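Local coordinates for protein DELTA1-pyrroline-2-carboxylate reductase (Thermococcus litoralis DSM 5473, PDB 6T3E) that catalyses the reduction of Delta1-pyrroline-2-carboxylate to L-proline, probably with the NADH it binds as hydride donor, at residues B[224-227]-B[228-232]; B[246-249]-B[250-254]; B[258-262]-B[263-267]; B[294-298]-B[299-303]. All coordinates share one frame; numbering follows the deposited sequence.

How the contacts relate
All four contacts are local turns of continuous chain that follow one another in series, so none nests within or crosses another; together they trace the second half of the parallel Rossmann-type sheet. Contact 1 closes a loop after strand 219-222 and contact 2 one after strand 241-244. The two lie side by side on the NADH, joined where Val230 N meets Glu254 O. Contact 3 turns helix 257-262 into strand 264-267, and it touches contact 1 through Thr259 and Val231. Contact 4 turns the neighbouring edge strand 294-297 into helix 298-303; the two strands pair through Leu265 O and His295 N. Contacts 1 and 4 stay about 17 Å apart at their nearest atoms.

Contact 1: B[224-227]-B[228-232]; sequences TTAR and EPVVK. With NAI (1,4-dihydronicotinamide adenine dinucleotide), chain F.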
loop_
_atom_site.group_PDB
_atom_site.type_symbol
_atom_site.label_atom_id
_atom_site.label_comp_id
_atom_site.label_asym_id
_atom_site.label_seq_id
_atom_site.Cartn_x
_atom_site.Cartn_y
_atom_site.Cartn_z
ATOM N N THR B 224 -10.772 -4.113 -22.278
ATOM C CA THR B 224 -9.925 -3.501 -23.278
ATOM C C THR B 224 -8.793 -2.713 -22.624
ATOM O O THR B 224 -8.768 -2.491 -21.414
ATOM C CB THR B 224 -10.834 -2.668 -24.187
ATOM O OG1 THR B 224 -11.712 -3.560 -24.898
ATOM C CG2 THR B 224 -10.121 -1.879 -25.159
ATOM N N THR B 225 -7.794 -2.380 -23.439
ATOM C CA THR B 225 -6.720 -1.450 -23.086
ATOM C C THR B 225 -6.918 -0.071 -23.726
ATOM O O THR B 225 -6.188 0.875 -23.401
ATOM C CB THR B 225 -5.378 -2.083 -23.511
ATOM O OG1 THR B 225 -5.061 -3.153 -22.619
ATOM C CG2 THR B 225 -4.206 -1.115 -23.557
ATOM N N ALA B 226 -7.926 0.066 -24.585
ATOM C CA ALA B 226 -8.171 1.292 -25.328
ATOM C C ALA B 226 -8.468 2.465 -24.407
ATOM O O ALA B 226 -9.120 2.322 -23.371
ATOM C CB ALA B 226 -9.333 1.085 -26.304
ATOM N N ARG B 227 -8.030 3.651 -24.832
ATOM C CA ARG B 227 -8.253 4.881 -24.088
ATOM C C ARG B 227 -9.424 5.691 -24.625
ATOM O O ARG B 227 -9.746 6.746 -24.069
ATOM C CB ARG B 227 -6.976 5.732 -24.091
ATOM C CG ARG B 227 -5.849 5.107 -23.278
ATOM C CD ARG B 227 -4.521 5.785 -23.530
ATOM N NE ARG B 227 -3.482 5.376 -22.581
ATOM C CZ ARG B 227 -2.803 4.230 -22.637
ATOM N NH1 ARG B 227 -3.039 3.347 -23.604
ATOM N NH2 ARG B 227 -1.877 3.970 -21.725
ATOM N N GLU B 228 -10.102 5.196 -25.646
ATOM C CA GLU B 228 -11.226 5.879 -26.257
ATOM C C GLU B 228 -12.313 4.854 -26.534
ATOM O O GLU B 228 -12.023 3.663 -26.677
ATOM C CB GLU B 228 -10.801 6.597 -27.549
ATOM C CG GLU B 228 -10.086 7.921 -27.291
ATOM C CD GLU B 228 -8.945 8.178 -28.260
ATOM O OE1 GLU B 228 -7.829 8.494 -27.801
ATOM O OE2 GLU B 228 -9.163 8.068 -29.485
ATOM N N PRO B 229 -13.570 5.285 -26.592
ATOM C CA PRO B 229 -14.682 4.328 -26.651
ATOM C C PRO B 229 -14.579 3.352 -27.814
ATOM O O PRO B 229 -14.260 3.723 -28.945
ATOM C CB PRO B 229 -15.906 5.236 -26.793
ATOM C CG PRO B 229 -15.500 6.485 -26.097
ATOM C CD PRO B 229 -14.040 6.663 -26.382
ATOM N N VAL B 230 -14.856 2.089 -27.506
ATOM C CA VAL B 230 -14.975 1.037 -28.503
ATOM C C VAL B 230 -16.419 0.592 -28.667
ATOM O O VAL B 230 -16.778 0.092 -29.744
ATOM C CB VAL B 230 -14.086 -0.176 -28.147
ATOM C CG1 VAL B 230 -13.905 -1.094 -29.343
ATOM C CG2 VAL B 230 -12.742 0.272 -27.610
ATOM N N VAL B 231 -17.257 0.769 -27.649
ATOM C CA VAL B 231 -18.651 0.346 -27.682
ATOM C C VAL B 231 -19.520 1.576 -27.856
ATOM O O VAL B 231 -19.520 2.467 -26.997
ATOM C CB VAL B 231 -19.038 -0.409 -26.401
ATOM C CG1 VAL B 231 -20.461 -0.919 -26.513
ATOM C CG2 VAL B 231 -18.071 -1.559 -26.160
ATOM N N LYS B 232 -20.288 1.604 -28.948
ATOM C CA LYS B 232 -21.247 2.667 -29.204
ATOM C C LYS B 232 -22.629 2.255 -28.712
ATOM O O LYS B 232 -23.112 1.160 -29.019
ATOM C CB LYS B 232 -21.303 2.991 -30.699
ATOM C CG LYS B 232 -20.024 3.593 -31.269
ATOM C CD LYS B 232 -20.267 4.266 -32.633
ATOM C CE LYS B 232 -19.060 5.091 -33.094
ATOM N NZ LYS B 232 -17.884 4.250 -33.482
HETATM P PA NAI F . -4.446 -7.411 -21.804
HETATM O O1A NAI F . -3.433 -6.475 -22.414
HETATM O O2A NAI F . -3.815 -8.768 -21.562
HETATM O O5B NAI F . -5.814 -7.537 -22.710
HETATM C C5B NAI F . -6.306 -6.297 -23.205
HETATM C C4B NAI F . -7.039 -6.556 -24.594
HETATM O O4B NAI F . -7.660 -5.492 -24.980
HETATM C C3B NAI F . -5.978 -6.852 -25.679
HETATM O O3B NAI F . -6.230 -8.072 -26.212
HETATM C C2B NAI F . -6.159 -5.704 -26.694
HETATM O O2B NAI F . -5.799 -6.160 -28.090
HETATM C C1B NAI F . -7.427 -5.423 -26.583
HETATM N N9A NAI F . -7.746 -4.110 -27.072
HETATM C C8A NAI F . -7.080 -3.012 -26.702
HETATM N N7A NAI F . -7.627 -1.980 -27.335
HETATM C C5A NAI F . -8.634 -2.439 -28.096
HETATM C C6A NAI F . -9.503 -1.779 -28.931
HETATM N N6A NAI F . -9.644 -0.382 -29.294
HETATM N N1A NAI F . -10.437 -2.458 -29.596
HETATM C C2A NAI F . -10.527 -3.800 -29.426
HETATM N N3A NAI F . -9.671 -4.449 -28.598
HETATM C C4A NAI F . -8.715 -3.749 -27.936
HETATM O O3 NAI F . -4.898 -6.708 -20.365
HETATM P PN NAI F . -6.057 -7.351 -19.356
HETATM O O1N NAI F . -5.277 -7.988 -18.223
HETATM O O2N NAI F . -6.940 -8.325 -20.085
HETATM O O5D NAI F . -6.983 -6.146 -18.783
HETATM C C5D NAI F . -8.061 -5.753 -19.549
HETATM C C4D NAI F . -8.647 -4.455 -18.934
HETATM O O4D NAI F . -9.191 -4.678 -17.753
HETATM C C3D NAI F . -7.521 -3.439 -18.691
HETATM O O3D NAI F . -7.975 -2.179 -19.031
HETATM C C2D NAI F . -7.276 -3.481 -17.176
HETATM O O2D NAI F . -6.656 -2.151 -16.745
HETATM C C1D NAI F . -8.480 -3.677 -16.704
HETATM N N1N NAI F . -8.424 -4.340 -15.390
HETATM C C2N NAI F . -9.321 -3.949 -14.319
HETATM C C3N NAI F . -9.591 -4.929 -13.143
HETATM C C7N NAI F . -10.973 -4.779 -12.450
HETATM O O7N NAI F . -11.727 -3.996 -12.897
HETATM N N7N NAI F . -11.318 -5.601 -11.268
HETATM C C4N NAI F . -8.918 -6.286 -13.103
HETATM C C5N NAI F . -7.640 -6.359 -13.949
HETATM C C6N NAI F . -7.466 -5.400 -15.139
#
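Ala226 and Val230 meet in a local apolar contact round the loop after strand 219-222 of the Rossmann-type dinucleotide-binding sheet, and the pair illustrates how such a loop serves the adenine of NADH. Ala226 CB lies 3.7 Å from Val230 CG2. That branch of Val230 stands beside its own backbone N while CG1 is anti to it (chi1 -164°), and both methyls border the base: CG2 touches N6A of the cofactor as well as Ala226 CB, and CG1 comes within 3.7 Å of N1A. Thr224 adds its methyl from the start of the loop, 4.2 Å from CG2 of Val230 to its own CG2. The three side chains lie on the same face of the adenine: Thr224 CG2 sits over the junction of N7A and C5A, and Ala226 CB and Val230 CG2 rise on that side of the exocyclic N6A. With OG1 of Thr224 turned to the side of its backbone N (chi1 -66°), the methyl is the branch presented to the base, and the hydroxyl has a weak bond to Ile157 O. Arg227 and Glu228 occupy the exposed bend, and Arg227 leads away to pack on Pro97 and Val248. The loop also grips the nicotinamide-side ribose by its backbone: the hydroxyl O3D of NADH donates to Thr224 O at 2.5 Å.

Contact 2: B[246-249]-B[250-254]; sequences GWVG and RDARE. With NAI (1,4-dihydronicotinamide adenine dinucleotide), chain F.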
loop_
_atom_site.group_PDB
_atom_site.type_symbol
_atom_site.label_atom_id
_atom_site.label_comp_id
_atom_site.label_asym_id
_atom_site.label_seq_id
_atom_site.Cartn_x
_atom_site.Cartn_y
_atom_site.Cartn_z
ATOM N N GLY B 246 -12.471 -2.553 -18.017
ATOM C CA GLY B 246 -11.288 -1.854 -18.469
ATOM C C GLY B 246 -11.033 -0.612 -17.641
ATOM O O GLY B 246 -11.954 -0.003 -17.087
ATOM N N TRP B 247 -9.752 -0.273 -17.514
ATOM C CA TRP B 247 -9.334 0.929 -16.810
ATOM C C TRP B 247 -7.922 1.274 -17.259
ATOM O O TRP B 247 -7.034 0.424 -17.182
ATOM C CB TRP B 247 -9.384 0.721 -15.292
ATOM C CG TRP B 247 -8.897 1.913 -14.551
ATOM C CD1 TRP B 247 -9.639 2.983 -14.139
ATOM C CD2 TRP B 247 -7.550 2.181 -14.156
ATOM N NE1 TRP B 247 -8.836 3.901 -13.500
ATOM C CE2 TRP B 247 -7.549 3.432 -13.495
ATOM C CE3 TRP B 247 -6.346 1.484 -14.293
ATOM C CZ2 TRP B 247 -6.390 4.000 -12.971
ATOM C CZ3 TRP B 247 -5.202 2.046 -13.779
ATOM C CH2 TRP B 247 -5.228 3.300 -13.126
ATOM N N VAL B 248 -7.723 2.504 -17.749
ATOM C CA VAL B 248 -6.378 3.006 -18.039
ATOM C C VAL B 248 -6.266 4.437 -17.516
ATOM O O VAL B 248 -5.651 5.298 -18.151
ATOM C CB VAL B 248 -6.019 2.938 -19.540
ATOM C CG1 VAL B 248 -4.496 2.952 -19.740
ATOM C CG2 VAL B 248 -6.625 1.713 -20.221
ATOM N N GLY B 249 -6.848 4.701 -16.354
ATOM C CA GLY B 249 -6.797 6.018 -15.752
ATOM C C GLY B 249 -8.147 6.713 -15.786
ATOM O O GLY B 249 -9.146 6.194 -16.291
ATOM N N ARG B 250 -8.161 7.910 -15.208
ATOM C CA ARG B 250 -9.378 8.703 -15.202
ATOM C C ARG B 250 -9.629 9.437 -16.518
ATOM O O ARG B 250 -10.716 9.998 -16.692
ATOM C CB ARG B 250 -9.318 9.727 -14.076
ATOM C CG ARG B 250 -8.757 9.216 -12.784
ATOM C CD ARG B 250 -8.441 10.390 -11.861
ATOM N NE ARG B 250 -9.223 11.585 -12.193
ATOM C CZ ARG B 250 -10.363 11.955 -11.607
ATOM N NH1 ARG B 250 -10.892 11.221 -10.627
ATOM N NH2 ARG B 250 -10.978 13.070 -12.007
ATOM N N ASP B 251 -8.672 9.458 -17.444
ATOM C CA ASP B 251 -8.898 10.094 -18.737
ATOM C C ASP B 251 -9.369 9.127 -19.803
ATOM O O ASP B 251 -9.680 9.567 -20.915
ATOM C CB ASP B 251 -7.630 10.766 -19.258
ATOM C CG ASP B 251 -7.062 11.759 -18.289
ATOM O OD1 ASP B 251 -5.822 11.920 -18.288
ATOM O OD2 ASP B 251 -7.850 12.369 -17.530
ATOM N N ALA B 252 -9.387 7.832 -19.514
ATOM C CA ALA B 252 -9.642 6.817 -20.519
ATOM C C ALA B 252 -10.988 6.145 -20.295
ATOM O O ALA B 252 -11.477 6.049 -19.165
ATOM C CB ALA B 252 -8.531 5.761 -20.515
ATOM N N ARG B 253 -11.569 5.657 -21.390
ATOM C CA ARG B 253 -12.831 4.938 -21.339
ATOM C C ARG B 253 -12.955 4.076 -22.581
ATOM O O ARG B 253 -12.342 4.366 -23.609
ATOM C CB ARG B 253 -14.024 5.885 -21.229
ATOM C CG ARG B 253 -14.127 6.866 -22.350
ATOM C CD ARG B 253 -15.445 7.570 -22.293
ATOM N NE ARG B 253 -15.534 8.599 -23.315
ATOM C CZ ARG B 253 -16.621 9.326 -23.535
ATOM N NH1 ARG B 253 -17.710 9.126 -22.797
ATOM N NH2 ARG B 253 -16.622 10.244 -24.490
ATOM N N GLU B 254 -13.749 3.004 -22.459
ATOM C CA GLU B 254 -14.053 2.085 -23.549
ATOM C C GLU B 254 -15.530 2.105 -23.926
ATOM O O GLU B 254 -15.915 1.460 -24.906
ATOM C CB GLU B 254 -13.618 0.646 -23.186
ATOM C CG GLU B 254 -14.354 0.001 -21.973
ATOM C CD GLU B 254 -13.615 -1.208 -21.321
ATOM O OE1 GLU B 254 -12.841 -1.919 -21.994
ATOM O OE2 GLU B 254 -13.815 -1.450 -20.109
HETATM P PA NAI F . -4.446 -7.411 -21.804
HETATM O O1A NAI F . -3.433 -6.475 -22.414
HETATM O O2A NAI F . -3.815 -8.768 -21.562
HETATM O O5B NAI F . -5.814 -7.537 -22.710
HETATM C C5B NAI F . -6.306 -6.297 -23.205
HETATM C C4B NAI F . -7.039 -6.556 -24.594
HETATM O O4B NAI F . -7.660 -5.492 -24.980
HETATM C C3B NAI F . -5.978 -6.852 -25.679
HETATM O O3B NAI F . -6.230 -8.072 -26.212
HETATM C C2B NAI F . -6.159 -5.704 -26.694
HETATM O O2B NAI F . -5.799 -6.160 -28.090
HETATM C C1B NAI F . -7.427 -5.423 -26.583
HETATM N N9A NAI F . -7.746 -4.110 -27.072
HETATM C C8A NAI F . -7.080 -3.012 -26.702
HETATM N N7A NAI F . -7.627 -1.980 -27.335
HETATM C C5A NAI F . -8.634 -2.439 -28.096
HETATM C C6A NAI F . -9.503 -1.779 -28.931
HETATM N N6A NAI F . -9.644 -0.382 -29.294
HETATM N N1A NAI F . -10.437 -2.458 -29.596
HETATM C C2A NAI F . -10.527 -3.800 -29.426
HETATM N N3A NAI F . -9.671 -4.449 -28.598
HETATM C C4A NAI F . -8.715 -3.749 -27.936
HETATM O O3 NAI F . -4.898 -6.708 -20.365
HETATM P PN NAI F . -6.057 -7.351 -19.356
HETATM O O1N NAI F . -5.277 -7.988 -18.223
HETATM O O2N NAI F . -6.940 -8.325 -20.085
HETATM O O5D NAI F . -6.983 -6.146 -18.783
HETATM C C5D NAI F . -8.061 -5.753 -19.549
HETATM C C4D NAI F . -8.647 -4.455 -18.934
HETATM O O4D NAI F . -9.191 -4.678 -17.753
HETATM C C3D NAI F . -7.521 -3.439 -18.691
HETATM O O3D NAI F . -7.975 -2.179 -19.031
HETATM C C2D NAI F . -7.276 -3.481 -17.176
HETATM O O2D NAI F . -6.656 -2.151 -16.745
HETATM C C1D NAI F . -8.480 -3.677 -16.704
HETATM N N1N NAI F . -8.424 -4.340 -15.390
HETATM C C2N NAI F . -9.321 -3.949 -14.319
HETATM C C3N NAI F . -9.591 -4.929 -13.143
HETATM C C7N NAI F . -10.973 -4.779 -12.450
HETATM O O7N NAI F . -11.727 -3.996 -12.897
HETATM N N7N NAI F . -11.318 -5.601 -11.268
HETATM C C4N NAI F . -8.918 -6.286 -13.103
HETATM C C5N NAI F . -7.640 -6.359 -13.949
HETATM C C6N NAI F . -7.466 -5.400 -15.139
HETATM O O HOH W 1 -10.183 4.242 -17.765
#
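The carboxylate of Glu254 reaches back across a folded loop to Gly246, and the chain between them doubles on itself, the two halves running 150° apart. CG of Glu254 lies between the backbone N and the carbonyl carbon (chi1 64°) and the chain beyond is extended, which carries OE2 to within 2.7 Å of Gly246 N. That bond is weak, with an N-H...O angle of 128°; OE2 is also bonded to Ser244 OG, while OE1 accepts Thr224 N, so the buried group is held at both oxygens. Farther round the loop, CB of Ala252 points to Val248 and lies 3.9 Å from CB of Val248. Trp247 is turned the other way. Its indole has Gly249 N over the centre of one face, 3.2 Å above the plane, and O2D of NADH near its edge, while NE1 is tied to Glu276 O. The backbone of Trp247 clasps the ribose diol, its N donating to O3D at 3.0 Å and its O accepting from O2D at 2.6 Å. A water braces the loop from within, accepting from Val248 N and donating to Gly249 O and Ala252 O. Trp247 also touches the bound proline, so this loop borders cofactor and ligand together. It bridges strand 241-244 to helix 257-262, with Arg250 and Arg253 resting on helix 278-286 and Phe74 of strand 73-82 edge-to-face with the indole.

Contact 3: B[258-262]-B[263-267]; sequences ETVRK and SKLVV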
loop_
_atom_site.group_PDB
_atom_site.type_symbol
_atom_site.label_atom_id
_atom_site.label_comp_id
_atom_site.label_asym_id
_atom_site.label_seq_id
_atom_site.Cartn_x
_atom_site.Cartn_y
_atom_site.Cartn_z
ATOM N N GLU B 258 -23.176 7.490 -24.572
ATOM C CA GLU B 258 -24.511 6.944 -24.800
ATOM C C GLU B 258 -24.705 5.618 -24.069
ATOM O O GLU B 258 -25.790 5.354 -23.532
ATOM C CB GLU B 258 -24.756 6.773 -26.300
ATOM C CG GLU B 258 -26.080 6.109 -26.654
ATOM C CD GLU B 258 -27.275 6.926 -26.211
ATOM O OE1 GLU B 258 -27.103 8.133 -25.938
ATOM O OE2 GLU B 258 -28.392 6.366 -26.145
ATOM N N THR B 259 -23.668 4.773 -24.040
ATOM C CA THR B 259 -23.769 3.484 -23.364
ATOM C C THR B 259 -24.063 3.650 -21.873
ATOM O O THR B 259 -24.948 2.974 -21.327
ATOM C CB THR B 259 -22.472 2.696 -23.570
ATOM O OG1 THR B 259 -22.282 2.436 -24.967
ATOM C CG2 THR B 259 -22.514 1.379 -22.802
ATOM N N VAL B 260 -23.358 4.569 -21.209
ATOM C CA VAL B 260 -23.551 4.762 -19.776
ATOM C C VAL B 260 -24.930 5.349 -19.495
ATOM O O VAL B 260 -25.676 4.836 -18.653
ATOM C CB VAL B 260 -22.428 5.639 -19.190
ATOM C CG1 VAL B 260 -22.525 5.684 -17.677
ATOM C CG2 VAL B 260 -21.064 5.112 -19.616
ATOM N N ARG B 261 -25.295 6.421 -20.207
ATOM C CA ARG B 261 -26.586 7.061 -19.958
ATOM C C ARG B 261 -27.739 6.102 -20.202
ATOM O O ARG B 261 -28.726 6.108 -19.458
ATOM C CB ARG B 261 -26.754 8.304 -20.833
ATOM C CG ARG B 261 -27.919 9.195 -20.397
ATOM C CD ARG B 261 -28.633 9.839 -21.577
ATOM N NE ARG B 261 -29.739 9.030 -22.095
ATOM C CZ ARG B 261 -29.710 8.388 -23.261
ATOM N NH1 ARG B 261 -28.629 8.463 -24.022
ATOM N NH2 ARG B 261 -30.753 7.668 -23.665
ATOM N N LYS B 262 -27.626 5.268 -21.238
ATOM C CA LYS B 262 -28.721 4.402 -21.656
ATOM C C LYS B 262 -28.999 3.269 -20.670
ATOM O O LYS B 262 -30.084 2.679 -20.718
ATOM C CB LYS B 262 -28.406 3.833 -23.039
ATOM C CG LYS B 262 -29.520 3.072 -23.691
ATOM C CD LYS B 262 -28.976 2.153 -24.778
ATOM C CE LYS B 262 -28.677 2.909 -26.058
ATOM N NZ LYS B 262 -29.788 2.753 -27.051
ATOM N N SER B 263 -28.075 2.971 -19.761
ATOM C CA SER B 263 -28.143 1.756 -18.966
ATOM C C SER B 263 -28.510 2.046 -17.519
ATOM O O SER B 263 -28.385 3.171 -17.024
ATOM C CB SER B 263 -26.812 0.998 -18.990
ATOM O OG SER B 263 -26.584 0.371 -20.235
ATOM N N LYS B 264 -28.964 0.986 -16.851
ATOM C CA LYS B 264 -29.126 0.965 -15.403
ATOM C C LYS B 264 -27.763 0.648 -14.806
ATOM O O LYS B 264 -27.277 -0.482 -14.922
ATOM C CB LYS B 264 -30.173 -0.074 -15.002
ATOM C CG LYS B 264 -30.760 0.121 -13.612
ATOM C CD LYS B 264 -31.294 -1.181 -13.054
ATOM C CE LYS B 264 -32.646 -0.993 -12.412
ATOM N NZ LYS B 264 -33.186 -2.278 -11.908
ATOM N N LEU B 265 -27.150 1.645 -14.167
ATOM C CA LEU B 265 -25.731 1.608 -13.830
ATOM C C LEU B 265 -25.505 1.038 -12.430
ATOM O O LEU B 265 -26.006 1.581 -11.439
ATOM C CB LEU B 265 -25.141 3.013 -13.952
ATOM C CG LEU B 265 -23.661 3.200 -13.626
ATOM C CD1 LEU B 265 -22.816 2.227 -14.428
ATOM C CD2 LEU B 265 -23.234 4.636 -13.907
ATOM N N VAL B 266 -24.721 -0.034 -12.346
ATOM C CA VAL B 266 -24.261 -0.592 -11.078
ATOM C C VAL B 266 -22.739 -0.547 -11.073
ATOM O O VAL B 266 -22.099 -0.911 -12.065
ATOM C CB VAL B 266 -24.775 -2.030 -10.850
ATOM C CG1 VAL B 266 -24.136 -2.632 -9.609
ATOM C CG2 VAL B 266 -26.293 -2.043 -10.721
ATOM N N VAL B 267 -22.166 -0.102 -9.956
ATOM C CA VAL B 267 -20.726 0.064 -9.821
ATOM C C VAL B 267 -20.225 -0.868 -8.729
ATOM O O VAL B 267 -20.969 -1.232 -7.814
ATOM C CB VAL B 267 -20.352 1.526 -9.499
ATOM C CG1 VAL B 267 -20.869 2.457 -10.595
ATOM C CG2 VAL B 267 -20.896 1.923 -8.146
#
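Ser263 is the turning point between helix and strand, and its contacts back to the last helical turn form the tight part of this local junction. Its N donates to Val260 O at 3.2 Å, an i to i+3 bond of the 3-10 kind, fairly straight at 163° but meeting the carbonyl from well above its plane. That same oxygen also accepts from His293 NE2. OG of Ser263, beside its own backbone N (chi1 -73°), folds back to Thr259 O in a weak bond of 3.3 Å. Val260 and Leu265 complete the buried side: methyl CG1 of one lies 4.0 Å from CD2 of the other, the two side chains crossing at a slant, with Ile280 of helix 278-286 against both. The outer face is looser. There Glu258 forms a salt bridge with Arg261 NH1, and Lys262 NZ stands at a long 4.0 Å from Glu258 OE2, a charged cluster along the more accessible flank of the helix. Lys264 points away from the junction too, its ammonium hydrogen-bonded to Gly308 O and salt-bridged to Glu310. Helix 257-262 runs here into strand 264-267, completing a beta-alpha-beta crossover from strand 241-244 that passes over strand 316-319 in the parallel sheet of a Rossmann-type domain.

Contact 4: B[294-298]-B[299-303]; sequences IHAEL and AEIVA
A helix start carrying one half of a capping box joins Glu297, at the N-cap position, to Glu300 three residues on. Glu297 N donates to Glu300 OE1 at 2.9 Å, with an angle of 151°, and it meets the carboxylate from above its plane. CG of Glu300 lies anti to the carbonyl carbon (chi1 -38°) and the chain then runs straight, which swings OE1 back over Ala296 and Glu297. The reciprocal bond is not made; OE1 of Glu297 instead accepts from Lys270 N. Glu297 O serves the first turn, accepting from Ile301 N at 3.2 Å in the carbonyl plane and, weakly, from Glu300 N; Val302 N continues the helix with a 2.9 Å bond to Leu298 O. The two carboxylates come near each other, OE2 of Glu297 lying 4.5 Å from OE2 of Glu300. Apolar contacts line the other sides: Ala296 CB meets Ile301 CG1 at 4.1 Å, and Leu298 CG meets Val302 CG2 at the same distance. The N-to-C directions of strand 294-297 and helix 299-303 make an angle of 66°. Edge strand 294-297 pairs with strand 264-267, while Leu298 and Ile301 rest on helix 128-146 and Leu298, Ala299 and Val302 on helix 39-54.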
loop_
_atom_site.group_PDB
_atom_site.type_symbol
_atom_site.label_atom_id
_atom_site.label_comp_id
_atom_site.label_asym_id
_atom_site.label_seq_id
_atom_site.Cartn_x
_atom_site.Cartn_y
_atom_site.Cartn_z
ATOM N N ILE B 294 -26.097 6.471 -10.931
ATOM C CA ILE B 294 -25.677 5.208 -10.330
ATOM C C ILE B 294 -26.868 4.638 -9.568
ATOM O O ILE B 294 -27.313 5.219 -8.573
ATOM C CB ILE B 294 -24.467 5.394 -9.404
ATOM C CG1 ILE B 294 -23.190 5.610 -10.218
ATOM C CG2 ILE B 294 -24.316 4.195 -8.461
ATOM C CD1 ILE B 294 -22.037 6.188 -9.412
ATOM N N HIS B 295 -27.399 3.511 -10.045
ATOM C CA HIS B 295 -28.547 2.901 -9.382
ATOM C C HIS B 295 -28.163 2.357 -8.015
ATOM O O HIS B 295 -28.841 2.621 -7.017
ATOM C CB HIS B 295 -29.128 1.786 -10.250
ATOM C CG HIS B 295 -30.070 0.880 -9.516
ATOM N ND1 HIS B 295 -31.337 1.272 -9.136
ATOM C CD2 HIS B 295 -29.934 -0.402 -9.101
ATOM C CE1 HIS B 295 -31.941 0.272 -8.522
ATOM N NE2 HIS B 295 -31.113 -0.756 -8.487
ATOM N N ALA B 296 -27.065 1.612 -7.946
ATOM C CA ALA B 296 -26.673 0.970 -6.704
ATOM C C ALA B 296 -25.225 0.512 -6.790
ATOM O O ALA B 296 -24.689 0.261 -7.873
ATOM C CB ALA B 296 -27.585 -0.221 -6.390
ATOM N N GLU B 297 -24.612 0.386 -5.619
ATOM C CA GLU B 297 -23.352 -0.321 -5.486
ATOM C C GLU B 297 -23.614 -1.815 -5.408
ATOM O O GLU B 297 -24.667 -2.259 -4.941
ATOM C CB GLU B 297 -22.605 0.126 -4.229
ATOM C CG GLU B 297 -22.213 1.588 -4.202
ATOM C CD GLU B 297 -21.317 1.919 -3.026
ATOM O OE1 GLU B 297 -20.080 1.948 -3.201
ATOM O OE2 GLU B 297 -21.850 2.148 -1.922
ATOM N N LEU B 298 -22.631 -2.598 -5.846
ATOM C CA LEU B 298 -22.799 -4.044 -5.830
ATOM C C LEU B 298 -23.076 -4.556 -4.424
ATOM O O LEU B 298 -23.841 -5.511 -4.256
ATOM C CB LEU B 298 -21.556 -4.722 -6.409
ATOM C CG LEU B 298 -21.616 -6.246 -6.541
ATOM C CD1 LEU B 298 -22.661 -6.654 -7.557
ATOM C CD2 LEU B 298 -20.258 -6.819 -6.905
ATOM N N ALA B 299 -22.501 -3.913 -3.402
ATOM C CA ALA B 299 -22.735 -4.361 -2.032
ATOM C C ALA B 299 -24.203 -4.230 -1.654
ATOM O O ALA B 299 -24.731 -5.062 -0.908
ATOM C CB ALA B 299 -21.853 -3.582 -1.057
ATOM N N GLU B 300 -24.880 -3.193 -2.156
ATOM C CA GLU B 300 -26.307 -3.049 -1.874
ATOM C C GLU B 300 -27.135 -4.097 -2.612
ATOM O O GLU B 300 -28.159 -4.564 -2.098
ATOM C CB GLU B 300 -26.776 -1.646 -2.248
ATOM C CG GLU B 300 -25.764 -0.574 -1.939
ATOM C CD GLU B 300 -26.235 0.782 -2.369
ATOM O OE1 GLU B 300 -26.524 0.948 -3.562
ATOM O OE2 GLU B 300 -26.325 1.680 -1.515
ATOM N N ILE B 301 -26.721 -4.464 -3.827
ATOM C CA ILE B 301 -27.438 -5.487 -4.580
ATOM C C ILE B 301 -27.284 -6.859 -3.927
ATOM O O ILE B 301 -28.250 -7.629 -3.834
ATOM C CB ILE B 301 -26.966 -5.487 -6.040
ATOM C CG1 ILE B 301 -27.556 -4.276 -6.770
ATOM C CG2 ILE B 301 -27.363 -6.784 -6.729
ATOM C CD1 ILE B 301 -27.494 -4.380 -8.265
ATOM N N VAL B 302 -26.070 -7.196 -3.476
ATOM C CA VAL B 302 -25.855 -8.492 -2.834
ATOM C C VAL B 302 -26.692 -8.593 -1.564
ATOM O O VAL B 302 -27.322 -9.624 -1.293
ATOM C CB VAL B 302 -24.355 -8.712 -2.536
ATOM C CG1 VAL B 302 -24.133 -10.075 -1.881
ATOM C CG2 VAL B 302 -23.517 -8.597 -3.794
ATOM N N ALA B 303 -26.764 -7.502 -0.802
ATOM C CA ALA B 303 -27.517 -7.487 0.443
ATOM C C ALA B 303 -29.023 -7.558 0.231
ATOM O O ALA B 303 -29.753 -7.823 1.191
ATOM C CB ALA B 303 -27.170 -6.225 1.238
#